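Local coordinates for protein prolyl oligopeptidase (PDB 1YR2) that probably cleaves oligopeptides on the carboxyl side of proline, and far less readily of alanine, as a serine endopeptidase of the prolyl oligopeptidase family, at residues A[98-108]-A[506-516]; A[647-655]-A[705-716]. All coordinates share one frame; numbering follows the deposited sequence.

Overall arrangement
From the N terminus, helices 72-89 and 95-105 come before the seven four-stranded sheets of the beta-propeller, and the chain then continues into the alpha/beta-hydrolase domain. Interaction 1 closes the long loop: residues 98-108 meet 506-516 after an excursion through the whole propeller, so the N-terminal helix ends up packed on the hydrolase domain. Interaction 2 closes a much shorter loop wholly inside that domain, joining strand 649-654 to helix 699-717. The two follow in series, neither nested nor crossed, with centres about 16 Å apart. They touch through helix 699-717, where Gln-710 NE2 probably donates to Gly-509 O and Thr-706 packs on Met-102.

Interaction 1: residues A[98-108]-A[506-516]; sequences LEKRMKALIDY and FSAGFMTWIDS
Thr-512 enters helix 95-105 as a knob among Leu-98, Arg-101, Met-102 and Leu-105, in a helix-helix packing that ties the N-terminal region preceding the beta-propeller to helix 508-514 of the alpha/beta-hydrolase domain. The axes of 98-105 and 508-514 approach to 9.1 Å, their directions 131° apart. The threonine presents its two branches differently. Thr-512 CG2, anti to the backbone N, reaches Leu-98 O at 3.5 Å, whereas OG1 lies against Met-102 CB and donates back to Ala-508 O, a carbonyl that also receives Thr-512 N from the other face of its plane. Met-102 runs extended across this hydroxyl and sets its CE 3.9 Å from Gly-509 N. Leu-105 CD1 rests against Thr-512 OG1 (3.5 Å), with Ala-508 O and Met-511 CG close by, and Ile-106 CD1 touches Ala-508 CB.

The charged side of the interface belongs to Arg-101. A bend at chi2 turns its guanidinium side-on to Asp-515, and NE (2.8 Å) and NH2 (3.0 Å) both donate to the single oxygen OD2, which lies in the guanidinium plane. Arg-481 takes the other carboxylate oxygen, and Thr-453 a further bond from NH2. A leucine here would probably leave Asp-515 OD2 without the NE and NH2 donors, and Arg-481 with a carboxylate less firmly fixed in rotation. The carboxylate plane stands 69° from that of the guanidinium, and NE meets OD2 on its anti side, 25° out of the carboxylate plane.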
loop_
_atom_site.group_PDB
_atom_site.type_symbol
_atom_site.label_atom_id
_atom_site.label_comp_id
_atom_site.label_asym_id
_atom_site.label_seq_id
_atom_site.Cartn_x
_atom_site.Cartn_y
_atom_site.Cartn_z
ATOM N N LEU A 98 16.201 -18.030 8.865
ATOM C CA LEU A 98 15.395 -16.981 8.215
ATOM C C LEU A 98 14.026 -17.489 7.818
ATOM O O LEU A 98 13.039 -16.774 8.002
ATOM C CB LEU A 98 16.099 -16.404 7.004
ATOM C CG LEU A 98 17.358 -15.598 7.346
ATOM C CD1 LEU A 98 18.331 -15.584 6.130
ATOM C CD2 LEU A 98 17.094 -14.174 7.807
ATOM N N GLU A 99 13.966 -18.692 7.242
ATOM C CA GLU A 99 12.690 -19.314 6.855
ATOM C C GLU A 99 11.782 -19.493 8.079
ATOM O O GLU A 99 10.594 -19.294 7.985
ATOM C CB GLU A 99 12.857 -20.666 6.189
ATOM C CG GLU A 99 11.537 -21.260 5.705
ATOM C CD GLU A 99 11.668 -22.634 5.031
ATOM O OE1 GLU A 99 11.973 -23.644 5.723
ATOM O OE2 GLU A 99 11.441 -22.716 3.793
ATOM N N LYS A 100 12.380 -19.899 9.193
ATOM C CA LYS A 100 11.640 -20.123 10.429
ATOM C C LYS A 100 11.093 -18.780 10.967
ATOM O O LYS A 100 9.954 -18.736 11.428
ATOM C CB LYS A 100 12.541 -20.764 11.463
ATOM C CG LYS A 100 11.901 -21.079 12.805
ATOM C CD LYS A 100 12.941 -21.703 13.752
ATOM C CE LYS A 100 12.584 -21.462 15.228
ATOM N NZ LYS A 100 11.595 -22.445 15.723
ATOM N N ARG A 101 11.915 -17.737 10.964
ATOM C CA ARG A 101 11.451 -16.440 11.427
ATOM C C ARG A 101 10.283 -15.955 10.564
ATOM O O ARG A 101 9.255 -15.512 11.107
ATOM C CB ARG A 101 12.562 -15.395 11.428
ATOM C CG ARG A 101 12.188 -14.116 12.162
ATOM C CD ARG A 101 12.089 -14.337 13.644
ATOM N NE ARG A 101 11.346 -13.312 14.344
ATOM C CZ ARG A 101 10.033 -13.367 14.615
ATOM N NH1 ARG A 101 9.231 -14.318 14.102
ATOM N NH2 ARG A 101 9.494 -12.388 15.300
ATOM N N MET A 102 10.425 -16.032 9.244
ATOM C CA MET A 102 9.413 -15.490 8.349
ATOM C C MET A 102 8.090 -16.239 8.482
ATOM O O MET A 102 7.061 -15.608 8.588
ATOM C CB MET A 102 9.815 -15.502 6.899
ATOM C CG MET A 102 8.774 -14.748 6.061
ATOM S SD MET A 102 9.408 -14.289 4.550
ATOM C CE MET A 102 7.837 -13.441 3.774
ATOM N N LYS A 103 8.141 -17.565 8.513
ATOM C CA LYS A 103 6.944 -18.359 8.706
ATOM C C LYS A 103 6.210 -17.869 9.981
ATOM O O LYS A 103 5.002 -17.756 9.998
ATOM C CB LYS A 103 7.302 -19.842 8.847
ATOM C CG LYS A 103 7.578 -20.594 7.529
ATOM C CD LYS A 103 7.662 -22.147 7.756
ATOM C CE LYS A 103 8.183 -22.881 6.511
ATOM N NZ LYS A 103 8.831 -24.216 6.843
ATOM N N ALA A 104 6.939 -17.590 11.045
ATOM C CA ALA A 104 6.309 -17.271 12.316
ATOM C C ALA A 104 5.667 -15.859 12.311
ATOM O O ALA A 104 4.784 -15.604 13.125
ATOM C CB ALA A 104 7.287 -17.391 13.431
ATOM N N LEU A 105 6.081 -15.021 11.358
ATOM C CA LEU A 105 5.618 -13.620 11.225
ATOM C C LEU A 105 4.355 -13.426 10.382
ATOM O O LEU A 105 3.753 -12.333 10.425
ATOM C CB LEU A 105 6.718 -12.769 10.596
ATOM C CG LEU A 105 7.944 -12.465 11.444
ATOM C CD1 LEU A 105 9.004 -11.788 10.635
ATOM C CD2 LEU A 105 7.568 -11.579 12.566
ATOM N N ILE A 106 3.945 -14.437 9.609
ATOM C CA ILE A 106 2.837 -14.277 8.608
ATOM C C ILE A 106 1.413 -14.160 9.148
ATOM O O ILE A 106 0.645 -13.318 8.698
ATOM C CB ILE A 106 2.826 -15.478 7.583
ATOM C CG1 ILE A 106 4.122 -15.542 6.802
ATOM C CG2 ILE A 106 1.621 -15.340 6.584
ATOM C CD1 ILE A 106 4.534 -14.175 6.243
ATOM N N ASP A 107 1.043 -15.040 10.063
ATOM C CA ASP A 107 -0.332 -15.201 10.488
ATOM C C ASP A 107 -0.437 -14.612 11.883
ATOM O O ASP A 107 0.273 -15.035 12.834
ATOM C CB ASP A 107 -0.786 -16.680 10.458
ATOM C CG ASP A 107 -0.666 -17.299 9.051
ATOM O OD1 ASP A 107 -1.217 -16.721 8.079
ATOM O OD2 ASP A 107 0.004 -18.343 8.797
ATOM N N TYR A 108 -1.282 -13.596 12.003
ATOM C CA TYR A 108 -1.565 -13.023 13.299
ATOM C C TYR A 108 -2.971 -12.414 13.255
ATOM O O TYR A 108 -3.484 -12.100 12.182
ATOM C CB TYR A 108 -0.518 -11.951 13.642
ATOM C CG TYR A 108 -0.227 -11.001 12.511
ATOM C CD1 TYR A 108 -0.988 -9.841 12.332
ATOM C CD2 TYR A 108 0.772 -11.273 11.578
ATOM C CE1 TYR A 108 -0.761 -8.982 11.257
ATOM C CE2 TYR A 108 1.024 -10.379 10.510
ATOM C CZ TYR A 108 0.257 -9.265 10.350
ATOM O OH TYR A 108 0.492 -8.394 9.293
ATOM N N PHE A 506 3.990 -2.361 6.669
ATOM C CA PHE A 506 4.547 -3.540 7.316
ATOM C C PHE A 506 4.770 -4.630 6.298
ATOM O O PHE A 506 3.821 -5.098 5.672
ATOM C CB PHE A 506 3.662 -4.055 8.495
ATOM C CG PHE A 506 4.242 -5.280 9.126
ATOM C CD1 PHE A 506 5.310 -5.171 9.942
ATOM C CD2 PHE A 506 3.771 -6.541 8.796
ATOM C CE1 PHE A 506 5.951 -6.308 10.493
ATOM C CE2 PHE A 506 4.373 -7.688 9.335
ATOM C CZ PHE A 506 5.471 -7.560 10.184
ATOM N N SER A 507 6.026 -5.048 6.147
ATOM C CA SER A 507 6.435 -6.139 5.300
ATOM C C SER A 507 6.994 -7.243 6.189
ATOM O O SER A 507 7.987 -7.015 6.887
ATOM C CB SER A 507 7.588 -5.667 4.379
ATOM O OG SER A 507 8.208 -6.755 3.738
ATOM N N ALA A 508 6.395 -8.411 6.124
ATOM C CA ALA A 508 6.896 -9.565 6.853
ATOM C C ALA A 508 8.319 -9.950 6.392
ATOM O O ALA A 508 9.158 -10.349 7.197
ATOM C CB ALA A 508 5.943 -10.734 6.709
ATOM N N GLY A 509 8.595 -9.856 5.093
ATOM C CA GLY A 509 9.939 -10.075 4.594
ATOM C C GLY A 509 10.975 -9.123 5.161
ATOM O O GLY A 509 11.990 -9.561 5.691
ATOM N N PHE A 510 10.684 -7.843 5.173
ATOM C CA PHE A 510 11.655 -6.873 5.721
ATOM C C PHE A 510 11.818 -7.078 7.220
ATOM O O PHE A 510 12.940 -6.986 7.742
ATOM C CB PHE A 510 11.327 -5.441 5.399
ATOM C CG PHE A 510 11.405 -5.125 3.908
ATOM C CD1 PHE A 510 12.296 -5.819 3.066
ATOM C CD2 PHE A 510 10.587 -4.183 3.365
ATOM C CE1 PHE A 510 12.313 -5.570 1.670
ATOM C CE2 PHE A 510 10.632 -3.897 1.983
ATOM C CZ PHE A 510 11.473 -4.598 1.148
ATOM N N MET A 511 10.739 -7.425 7.889
ATOM C CA MET A 511 10.787 -7.659 9.340
ATOM C C MET A 511 11.662 -8.849 9.711
ATOM O O MET A 511 12.288 -8.870 10.782
ATOM C CB MET A 511 9.388 -7.857 9.875
ATOM C CG MET A 511 9.270 -7.860 11.393
ATOM S SD MET A 511 9.658 -6.198 12.072
ATOM C CE MET A 511 10.434 -6.756 13.427
ATOM N N THR A 512 11.679 -9.850 8.846
ATOM C CA THR A 512 12.517 -11.028 9.038
ATOM C C THR A 512 13.990 -10.587 9.110
ATOM O O THR A 512 14.753 -11.069 9.963
ATOM C CB THR A 512 12.299 -12.038 7.859
ATOM O OG1 THR A 512 10.943 -12.493 7.846
ATOM C CG2 THR A 512 13.188 -13.322 8.002
ATOM N N TRP A 513 14.409 -9.729 8.177
ATOM C CA TRP A 513 15.773 -9.223 8.169
ATOM C C TRP A 513 16.061 -8.419 9.428
ATOM O O TRP A 513 17.056 -8.671 10.088
ATOM C CB TRP A 513 16.024 -8.343 6.948
ATOM C CG TRP A 513 17.363 -7.788 6.775
ATOM C CD1 TRP A 513 17.797 -6.564 7.142
ATOM C CD2 TRP A 513 18.481 -8.433 6.136
ATOM N NE1 TRP A 513 19.109 -6.400 6.784
ATOM C CE2 TRP A 513 19.554 -7.530 6.160
ATOM C CE3 TRP A 513 18.661 -9.668 5.527
ATOM C CZ2 TRP A 513 20.786 -7.807 5.584
ATOM C CZ3 TRP A 513 19.906 -9.952 4.934
ATOM C CH2 TRP A 513 20.948 -9.033 4.992
ATOM N N ILE A 514 15.194 -7.476 9.762
ATOM C CA ILE A 514 15.402 -6.602 10.934
ATOM C C ILE A 514 15.429 -7.403 12.239
ATOM O O ILE A 514 16.284 -7.172 13.107
ATOM C CB ILE A 514 14.313 -5.547 10.981
ATOM C CG1 ILE A 514 14.341 -4.673 9.691
ATOM C CG2 ILE A 514 14.432 -4.726 12.286
ATOM C CD1 ILE A 514 13.006 -4.017 9.373
ATOM N N ASP A 515 14.514 -8.370 12.364
ATOM C CA ASP A 515 14.466 -9.208 13.553
ATOM C C ASP A 515 15.393 -10.413 13.490
ATOM O O ASP A 515 15.302 -11.332 14.330
ATOM C CB ASP A 515 13.053 -9.597 13.875
ATOM C CG ASP A 515 12.907 -10.075 15.318
ATOM O OD1 ASP A 515 13.590 -9.544 16.230
ATOM O OD2 ASP A 515 12.140 -10.980 15.621
ATOM N N SER A 516 16.318 -10.386 12.517
ATOM C CA SER A 516 17.467 -11.284 12.502
ATOM C C SER A 516 18.799 -10.540 12.800
ATOM O O SER A 516 19.851 -11.139 12.750
ATOM C CB SER A 516 17.524 -11.996 11.141
ATOM O OG SER A 516 16.374 -12.823 10.981
#

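Interaction 2: residues A[647-655]-A[705-716]; sequences YPAILVTTA and ETADVQAFLAHF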
loop_
_atom_site.group_PDB
_atom_site.type_symbol
_atom_site.label_atom_id
_atom_site.label_comp_id
_atom_site.label_asym_id
_atom_site.label_seq_id
_atom_site.Cartn_x
_atom_site.Cartn_y
_atom_site.Cartn_z
ATOM N N TYR A 647 32.122 -7.744 -9.545
ATOM C CA TYR A 647 30.734 -7.432 -9.284
ATOM C C TYR A 647 30.339 -8.021 -7.934
ATOM O O TYR A 647 30.921 -8.993 -7.467
ATOM C CB TYR A 647 29.826 -8.019 -10.397
ATOM C CG TYR A 647 29.561 -7.037 -11.547
ATOM C CD1 TYR A 647 30.605 -6.307 -12.147
ATOM C CD2 TYR A 647 28.287 -6.809 -11.999
ATOM C CE1 TYR A 647 30.362 -5.429 -13.173
ATOM C CE2 TYR A 647 28.030 -5.892 -13.045
ATOM C CZ TYR A 647 29.065 -5.253 -13.636
ATOM O OH TYR A 647 28.787 -4.338 -14.611
ATOM N N PRO A 648 29.289 -7.479 -7.348
ATOM C CA PRO A 648 28.702 -8.096 -6.170
ATOM C C PRO A 648 28.168 -9.496 -6.484
ATOM O O PRO A 648 28.010 -9.910 -7.650
ATOM C CB PRO A 648 27.536 -7.172 -5.823
ATOM C CG PRO A 648 27.492 -6.119 -6.823
ATOM C CD PRO A 648 28.526 -6.308 -7.825
ATOM N N ALA A 649 27.877 -10.220 -5.432
ATOM C CA ALA A 649 27.045 -11.437 -5.579
ATOM C C ALA A 649 25.663 -10.959 -6.009
ATOM O O ALA A 649 25.160 -9.979 -5.470
ATOM C CB ALA A 649 26.967 -12.189 -4.279
ATOM N N ILE A 650 25.031 -11.659 -6.950
ATOM C CA ILE A 650 23.775 -11.240 -7.512
ATOM C C ILE A 650 22.858 -12.425 -7.642
ATOM O O ILE A 650 23.281 -13.474 -8.150
ATOM C CB ILE A 650 23.964 -10.605 -8.920
ATOM C CG1 ILE A 650 24.853 -9.367 -8.868
ATOM C CG2 ILE A 650 22.612 -10.252 -9.541
ATOM C CD1 ILE A 650 25.257 -8.820 -10.233
ATOM N N LEU A 651 21.635 -12.287 -7.130
ATOM C CA LEU A 651 20.615 -13.324 -7.262
ATOM C C LEU A 651 19.439 -12.647 -7.940
ATOM O O LEU A 651 18.639 -11.916 -7.305
ATOM C CB LEU A 651 20.223 -13.892 -5.895
ATOM C CG LEU A 651 19.204 -15.027 -5.836
ATOM C CD1 LEU A 651 19.722 -16.204 -6.617
ATOM C CD2 LEU A 651 18.901 -15.365 -4.384
ATOM N N VAL A 652 19.354 -12.882 -9.239
ATOM C CA VAL A 652 18.232 -12.463 -10.054
ATOM C C VAL A 652 17.015 -13.374 -9.763
ATOM O O VAL A 652 17.153 -14.599 -9.659
ATOM C CB VAL A 652 18.614 -12.534 -11.528
ATOM C CG1 VAL A 652 17.475 -12.070 -12.425
ATOM C CG2 VAL A 652 19.967 -11.810 -11.767
ATOM N N THR A 653 15.831 -12.813 -9.586
ATOM C CA THR A 653 14.641 -13.681 -9.361
ATOM C C THR A 653 13.531 -13.353 -10.310
ATOM O O THR A 653 13.284 -12.171 -10.627
ATOM C CB THR A 653 14.099 -13.576 -7.917
ATOM O OG1 THR A 653 13.693 -12.228 -7.694
ATOM C CG2 THR A 653 15.167 -13.846 -6.864
ATOM N N THR A 654 12.854 -14.392 -10.785
ATOM C CA THR A 654 11.676 -14.216 -11.647
ATOM C C THR A 654 10.993 -15.570 -11.755
ATOM O O THR A 654 11.624 -16.577 -11.476
ATOM C CB THR A 654 12.064 -13.714 -13.081
ATOM O OG1 THR A 654 10.929 -13.715 -13.949
ATOM C CG2 THR A 654 13.026 -14.699 -13.783
ATOM N N ALA A 655 9.713 -15.588 -12.125
ATOM C CA ALA A 655 9.068 -16.834 -12.546
ATOM C C ALA A 655 9.418 -17.050 -14.009
ATOM O O ALA A 655 9.970 -16.141 -14.655
ATOM C CB ALA A 655 7.556 -16.766 -12.369
ATOM N N GLU A 705 10.983 -18.034 -1.328
ATOM C CA GLU A 705 11.775 -17.091 -2.134
ATOM C C GLU A 705 12.511 -16.089 -1.226
ATOM O O GLU A 705 13.695 -15.855 -1.388
ATOM C CB GLU A 705 10.905 -16.297 -3.113
ATOM C CG GLU A 705 11.753 -15.413 -4.033
ATOM C CD GLU A 705 10.934 -14.693 -5.113
ATOM O OE1 GLU A 705 10.018 -15.314 -5.708
ATOM O OE2 GLU A 705 11.217 -13.515 -5.401
ATOM N N THR A 706 11.786 -15.551 -0.253
ATOM C CA THR A 706 12.316 -14.584 0.680
ATOM C C THR A 706 13.461 -15.205 1.494
ATOM O O THR A 706 14.492 -14.600 1.687
ATOM C CB THR A 706 11.223 -14.129 1.622
ATOM O OG1 THR A 706 10.216 -13.415 0.877
ATOM C CG2 THR A 706 11.803 -13.123 2.631
ATOM N N ALA A 707 13.263 -16.411 1.979
ATOM C CA ALA A 707 14.299 -17.082 2.747
ATOM C C ALA A 707 15.584 -17.282 1.908
ATOM O O ALA A 707 16.660 -17.085 2.406
ATOM C CB ALA A 707 13.807 -18.428 3.247
ATOM N N ASP A 708 15.431 -17.713 0.664
ATOM C CA ASP A 708 16.547 -17.895 -0.283
ATOM C C ASP A 708 17.285 -16.573 -0.524
ATOM O O ASP A 708 18.500 -16.476 -0.417
ATOM C CB ASP A 708 16.011 -18.361 -1.634
ATOM C CG ASP A 708 15.746 -19.872 -1.698
ATOM O OD1 ASP A 708 16.113 -20.637 -0.748
ATOM O OD2 ASP A 708 15.163 -20.398 -2.689
ATOM N N VAL A 709 16.525 -15.563 -0.879
ATOM C CA VAL A 709 17.120 -14.265 -1.182
ATOM C C VAL A 709 17.810 -13.746 0.055
ATOM O O VAL A 709 18.941 -13.305 -0.010
ATOM C CB VAL A 709 16.038 -13.286 -1.695
ATOM C CG1 VAL A 709 16.533 -11.844 -1.785
ATOM C CG2 VAL A 709 15.509 -13.725 -3.048
ATOM N N GLN A 710 17.131 -13.730 1.189
ATOM C CA GLN A 710 17.762 -13.170 2.360
ATOM C C GLN A 710 18.963 -13.981 2.860
ATOM O O GLN A 710 19.914 -13.430 3.390
ATOM C CB GLN A 710 16.741 -12.885 3.449
ATOM C CG GLN A 710 15.865 -11.693 3.100
ATOM C CD GLN A 710 14.942 -11.258 4.227
ATOM O OE1 GLN A 710 15.069 -11.742 5.383
ATOM N NE2 GLN A 710 14.052 -10.318 3.928
ATOM N N ALA A 711 18.916 -15.288 2.737
ATOM C CA ALA A 711 20.084 -16.108 3.082
ATOM C C ALA A 711 21.275 -15.731 2.190
ATOM O O ALA A 711 22.406 -15.630 2.678
ATOM C CB ALA A 711 19.750 -17.577 2.894
ATOM N N PHE A 712 21.022 -15.549 0.894
ATOM C CA PHE A 712 22.071 -15.127 -0.068
ATOM C C PHE A 712 22.622 -13.760 0.340
ATOM O O PHE A 712 23.826 -13.568 0.522
ATOM C CB PHE A 712 21.476 -15.114 -1.469
ATOM C CG PHE A 712 22.447 -14.830 -2.572
ATOM C CD1 PHE A 712 22.633 -13.538 -3.020
ATOM C CD2 PHE A 712 23.062 -15.855 -3.237
ATOM C CE1 PHE A 712 23.497 -13.308 -4.095
ATOM C CE2 PHE A 712 23.924 -15.633 -4.324
ATOM C CZ PHE A 712 24.139 -14.380 -4.740
ATOM N N LEU A 713 21.750 -12.791 0.502
ATOM C CA LEU A 713 22.194 -11.450 0.925
ATOM C C LEU A 713 22.911 -11.468 2.290
ATOM O O LEU A 713 23.904 -10.750 2.487
ATOM C CB LEU A 713 21.015 -10.464 0.974
ATOM C CG LEU A 713 20.227 -10.306 -0.333
ATOM C CD1 LEU A 713 19.095 -9.258 -0.170
ATOM C CD2 LEU A 713 21.154 -9.915 -1.499
ATOM N N ALA A 714 22.393 -12.230 3.249
ATOM C CA ALA A 714 23.059 -12.367 4.558
ATOM C C ALA A 714 24.452 -12.957 4.462
ATOM O O ALA A 714 25.359 -12.515 5.121
ATOM C CB ALA A 714 22.238 -13.263 5.489
ATOM N N HIS A 715 24.583 -13.996 3.665
ATOM C CA HIS A 715 25.862 -14.702 3.501
ATOM C C HIS A 715 26.930 -13.720 3.006
ATOM O O HIS A 715 28.011 -13.624 3.580
ATOM C CB HIS A 715 25.686 -15.834 2.512
ATOM C CG HIS A 715 26.903 -16.687 2.360
ATOM N ND1 HIS A 715 27.350 -17.516 3.367
ATOM C CD2 HIS A 715 27.776 -16.826 1.335
ATOM C CE1 HIS A 715 28.445 -18.143 2.964
ATOM N NE2 HIS A 715 28.722 -17.751 1.733
ATOM N N PHE A 716 26.557 -12.887 2.023
ATOM C CA PHE A 716 27.517 -12.004 1.375
ATOM C C PHE A 716 27.688 -10.646 2.082
ATOM O O PHE A 716 28.613 -9.901 1.750
ATOM C CB PHE A 716 27.180 -11.877 -0.117
ATOM C CG PHE A 716 27.561 -13.090 -0.869
ATOM C CD1 PHE A 716 28.914 -13.371 -1.085
ATOM C CD2 PHE A 716 26.608 -14.017 -1.283
ATOM C CE1 PHE A 716 29.305 -14.578 -1.693
ATOM C CE2 PHE A 716 26.992 -15.198 -1.918
ATOM C CZ PHE A 716 28.334 -15.480 -2.119
HETATM O O HOH W 1 10.911 -12.454 -7.851
#
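Ala-649 CB sits over one face of the Phe-716 ring, 3.6 Å from its centroid, in a CH-pi contact, and also touches Phe-712 CZ. Phe-712 is the wedge of the interface. With CG anti to the backbone N (chi1 -175°), the Phe-712 ring reaches the strand backbone, with Ile-650 N at its edge, 3.6 Å from Phe-712 CZ. One face of the Phe-712 ring takes Leu-651 CB, 3.9 Å from the centroid of that ring in a second CH-pi contact, while Phe-716 CD2 lies over the opposite face, so the ring is held on both sides. Leu-651 then extends CD2 to Val-709 CA (3.8 Å), and Val-709 CG2 in turn meets Thr-653 CG2.

This is the packing of a helix on the central sheet of an alpha/beta-hydrolase fold: strand 649-654, flanked by the parallel strands 594-598 and 683-687, runs nearly antiparallel (171°) to residues 705-716 of helix 699-717. Polar contact is confined to the C-terminal end of the strand. There a water donates to Glu-705 OE2 (2.7 Å) and is also hydrogen-bonded to Thr-653 OG1 (2.8 Å), bridging two oxygens that lie 3.6 Å apart.

Further out, Asp-708 OD1 and OD2 form salt bridges with Arg-95 and Arg-686, which ties the helix to helix 95-105 and to strand 683-687. Leu-89 of helix 72-89 packs against Phe-712, and Tyr-88 against Phe-716; His-715 CD2 lies over the Phe-716 face turned from Ala-649.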